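Local coordinates for protein putative isocitrate dehydrogenase, NAD-dependent (Methylococcus capsulatus, PDB 6LKY) that probably catalyses the NAD-dependent oxidative decarboxylation of isocitrate, as a magnesium-dependent member of the isocitrate and isopropylmalate dehydrogenase family, at residues Y91-P96 with R116-G121. The protein carries 1 engineered substitution. Sequence-based numbering, arbitrary orientation.
Sequences YANVRP and RENTEG. With CIT (citric acid), chain E.
N93 and R116 face each other as a hydrogen-bonded antiparallel pair, a worked example of how neighbouring central strands use their backbone pairing to aim side chains at an anion. N93 N reaches R116 O at 2.9 Å, and the return bond from R116 N to N93 O is nearly straight at 175°. Packing is tightest on the face that carries the N93 and R116 side chains. With CG anti to its backbone N (chi1 -167°), N93 sets its amide alongside the R116 guanidinium, the planes 16° apart, and R116 CG lies 3.6 Å from N93 CB. N93 ND2 gives a hydrogen bond to N118 OD1 at 3.1 Å, coming from above that carbonyl plane, while N251 and L90 take up N118 ND2. N93 OD1 receives a weak bond from R95 NE.

The strand pairing fades toward Y91: N118 N makes just a weak bond to Y91 O, and T119 CG2 rests on Y91 CA at 3.7 Å, where both Y91 and T119 are partly exposed. There the turn is braced internally by E117: E120 N reaches the syn lone pair of E117 OE1 at 2.8 Å, while OE2 takes T119 N from above the carboxylate plane and T119 OG1 on its syn lone pair. Replacing E117 with an alanine removes the carboxylate, and the backbone N-H groups of T119 and E120 would probably lose their acceptor, leaving the turn freer to shift.

At the pocket end, the R95 and R116 guanidinium planes stand nearly perpendicular, R116 NH2 over a face of R95. A citrate, probably from the crystallisation liquor, sits at the edges of both: R95 NH2 meets citrate O1 at 2.9 Å, and R116 NH1 and NH2 both grip O5. R95 NH1 is hydrogen-bonded to S234, and R116 NH1 to N227 as well as to the citrate. Such arginines on central strands, gathered round a tricarboxylate, are consistent with the isocitrate site of this dehydrogenase family.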
loop_
_atom_site.group_PDB
_atom_site.type_symbol
_atom_site.label_atom_id
_atom_site.label_comp_id
_atom_site.label_asym_id
_atom_site.label_seq_id
_atom_site.Cartn_x
_atom_site.Cartn_y
_atom_site.Cartn_z
ATOM N N TYR A 91 10.082 8.104 -17.809
ATOM C CA TYR A 91 8.709 8.125 -17.331
ATOM C C TYR A 91 8.154 6.750 -16.967
ATOM O O TYR A 91 7.152 6.686 -16.245
ATOM C CB TYR A 91 7.811 8.825 -18.363
ATOM C CG TYR A 91 7.657 8.083 -19.665
ATOM C CD1 TYR A 91 6.681 7.104 -19.818
ATOM C CD2 TYR A 91 8.500 8.347 -20.739
ATOM C CE1 TYR A 91 6.542 6.416 -21.003
ATOM C CE2 TYR A 91 8.368 7.666 -21.933
ATOM C CZ TYR A 91 7.389 6.703 -22.061
ATOM O OH TYR A 91 7.255 6.027 -23.250
ATOM N N ALA A 92 8.763 5.650 -17.412
ATOM C CA ALA A 92 8.258 4.318 -17.088
ATOM C C ALA A 92 9.183 3.633 -16.091
ATOM O O ALA A 92 10.380 3.504 -16.346
ATOM C CB ALA A 92 8.125 3.451 -18.343
ATOM N N ASN A 93 8.639 3.187 -14.962
ATOM C CA ASN A 93 9.394 2.432 -13.967
ATOM C C ASN A 93 8.840 1.011 -14.002
ATOM O O ASN A 93 7.691 0.785 -13.621
ATOM C CB ASN A 93 9.261 3.082 -12.588
ATOM C CG ASN A 93 10.260 2.546 -11.562
ATOM O OD1 ASN A 93 10.741 1.421 -11.659
ATOM N ND2 ASN A 93 10.582 3.375 -10.571
ATOM N N VAL A 94 9.633 0.075 -14.514
ATOM C CA VAL A 94 9.204 -1.291 -14.799
ATOM C C VAL A 94 9.813 -2.208 -13.750
ATOM O O VAL A 94 11.043 -2.295 -13.638
ATOM C CB VAL A 94 9.623 -1.712 -16.219
ATOM C CG1 VAL A 94 9.111 -3.098 -16.558
ATOM C CG2 VAL A 94 9.154 -0.668 -17.250
ATOM N N ARG A 95 8.960 -2.874 -12.970
ATOM C CA ARG A 95 9.390 -3.691 -11.835
ATOM C C ARG A 95 8.777 -5.086 -11.891
ATOM O O ARG A 95 7.620 -5.279 -11.466
ATOM C CB ARG A 95 9.052 -2.999 -10.523
ATOM C CG ARG A 95 9.902 -1.752 -10.314
ATOM C CD ARG A 95 9.478 -0.950 -9.107
ATOM N NE ARG A 95 10.461 0.086 -8.827
ATOM C CZ ARG A 95 10.600 0.681 -7.651
ATOM N NH1 ARG A 95 9.788 0.375 -6.648
ATOM N NH2 ARG A 95 11.540 1.594 -7.496
ATOM N N PRO A 96 9.507 -6.068 -12.431
ATOM C CA PRO A 96 9.028 -7.461 -12.413
ATOM C C PRO A 96 9.161 -8.099 -11.042
ATOM O O PRO A 96 10.146 -7.893 -10.329
ATOM C CB PRO A 96 9.932 -8.171 -13.436
ATOM C CG PRO A 96 10.659 -7.060 -14.197
ATOM C CD PRO A 96 10.733 -5.906 -13.235
ATOM N N ARG A 116 4.985 1.699 -13.259
ATOM C CA ARG A 116 4.721 2.851 -12.413
ATOM C C ARG A 116 5.102 4.119 -13.161
ATOM O O ARG A 116 6.234 4.244 -13.655
ATOM C CB ARG A 116 5.483 2.756 -11.072
ATOM C CG ARG A 116 6.279 4.020 -10.713
ATOM C CD ARG A 116 6.347 4.366 -9.242
ATOM N NE ARG A 116 7.562 3.890 -8.621
ATOM C CZ ARG A 116 8.286 4.533 -7.707
ATOM N NH1 ARG A 116 7.977 5.758 -7.296
ATOM N NH2 ARG A 116 9.374 3.948 -7.229
ATOM N N GLU A 117 4.142 5.035 -13.272
ATOM C CA GLU A 117 4.443 6.382 -13.730
ATOM C C GLU A 117 5.519 6.989 -12.838
ATOM O O GLU A 117 5.435 6.931 -11.611
ATOM C CB GLU A 117 3.177 7.246 -13.714
ATOM C CG GLU A 117 3.252 8.469 -14.631
ATOM C CD GLU A 117 4.240 9.527 -14.139
ATOM O OE1 GLU A 117 4.236 9.830 -12.917
ATOM O OE2 GLU A 117 5.028 10.046 -14.968
ATOM N N ASN A 118 6.530 7.577 -13.460
ATOM C CA ASN A 118 7.791 7.804 -12.789
ATOM C C ASN A 118 8.148 9.270 -12.650
ATOM O O ASN A 118 9.192 9.574 -12.066
ATOM C CB ASN A 118 8.906 7.086 -13.566
ATOM C CG ASN A 118 9.965 6.468 -12.671
ATOM O OD1 ASN A 118 9.731 6.190 -11.494
ATOM N ND2 ASN A 118 11.137 6.210 -13.250
ATOM N N THR A 119 7.323 10.192 -13.155
ATOM C CA THR A 119 7.724 11.588 -13.219
ATOM C C THR A 119 6.783 12.573 -12.533
ATOM O O THR A 119 7.195 13.716 -12.320
ATOM C CB THR A 119 7.901 12.043 -14.684
ATOM O OG1 THR A 119 6.657 11.918 -15.381
ATOM C CG2 THR A 119 8.973 11.223 -15.393
ATOM N N GLU A 120 5.539 12.201 -12.213
ATOM C CA GLU A 120 4.634 13.197 -11.629
ATOM C C GLU A 120 3.832 12.612 -10.458
ATOM O O GLU A 120 4.404 11.919 -9.605
ATOM C CB GLU A 120 3.720 13.781 -12.724
ATOM C CG GLU A 120 3.016 12.729 -13.603
ATOM C CD GLU A 120 2.141 13.331 -14.716
ATOM O OE1 GLU A 120 2.505 14.402 -15.259
ATOM O OE2 GLU A 120 1.099 12.718 -15.071
ATOM N N GLY A 121 2.525 12.887 -10.382
ATOM C CA GLY A 121 1.753 12.434 -9.225
ATOM C C GLY A 121 2.227 13.119 -7.957
ATOM O O GLY A 121 2.541 14.317 -7.953
HETATM C C1 CIT E . 12.242 4.237 -4.983
HETATM O O1 CIT E . 12.705 3.796 -6.051
HETATM O O2 CIT E . 11.325 3.593 -4.419
HETATM C C2 CIT E . 12.780 5.532 -4.408
HETATM C C3 CIT E . 11.750 6.247 -3.547
HETATM O O7 CIT E . 11.564 5.510 -2.324
HETATM C C4 CIT E . 12.156 7.673 -3.226
HETATM C C5 CIT E . 13.528 7.748 -2.620
HETATM O O3 CIT E . 14.397 8.445 -3.174
HETATM O O4 CIT E . 13.793 7.137 -1.559
HETATM C C6 CIT E . 10.425 6.335 -4.263
HETATM O O5 CIT E . 10.417 6.290 -5.516
HETATM O O6 CIT E . 9.359 6.454 -3.606
#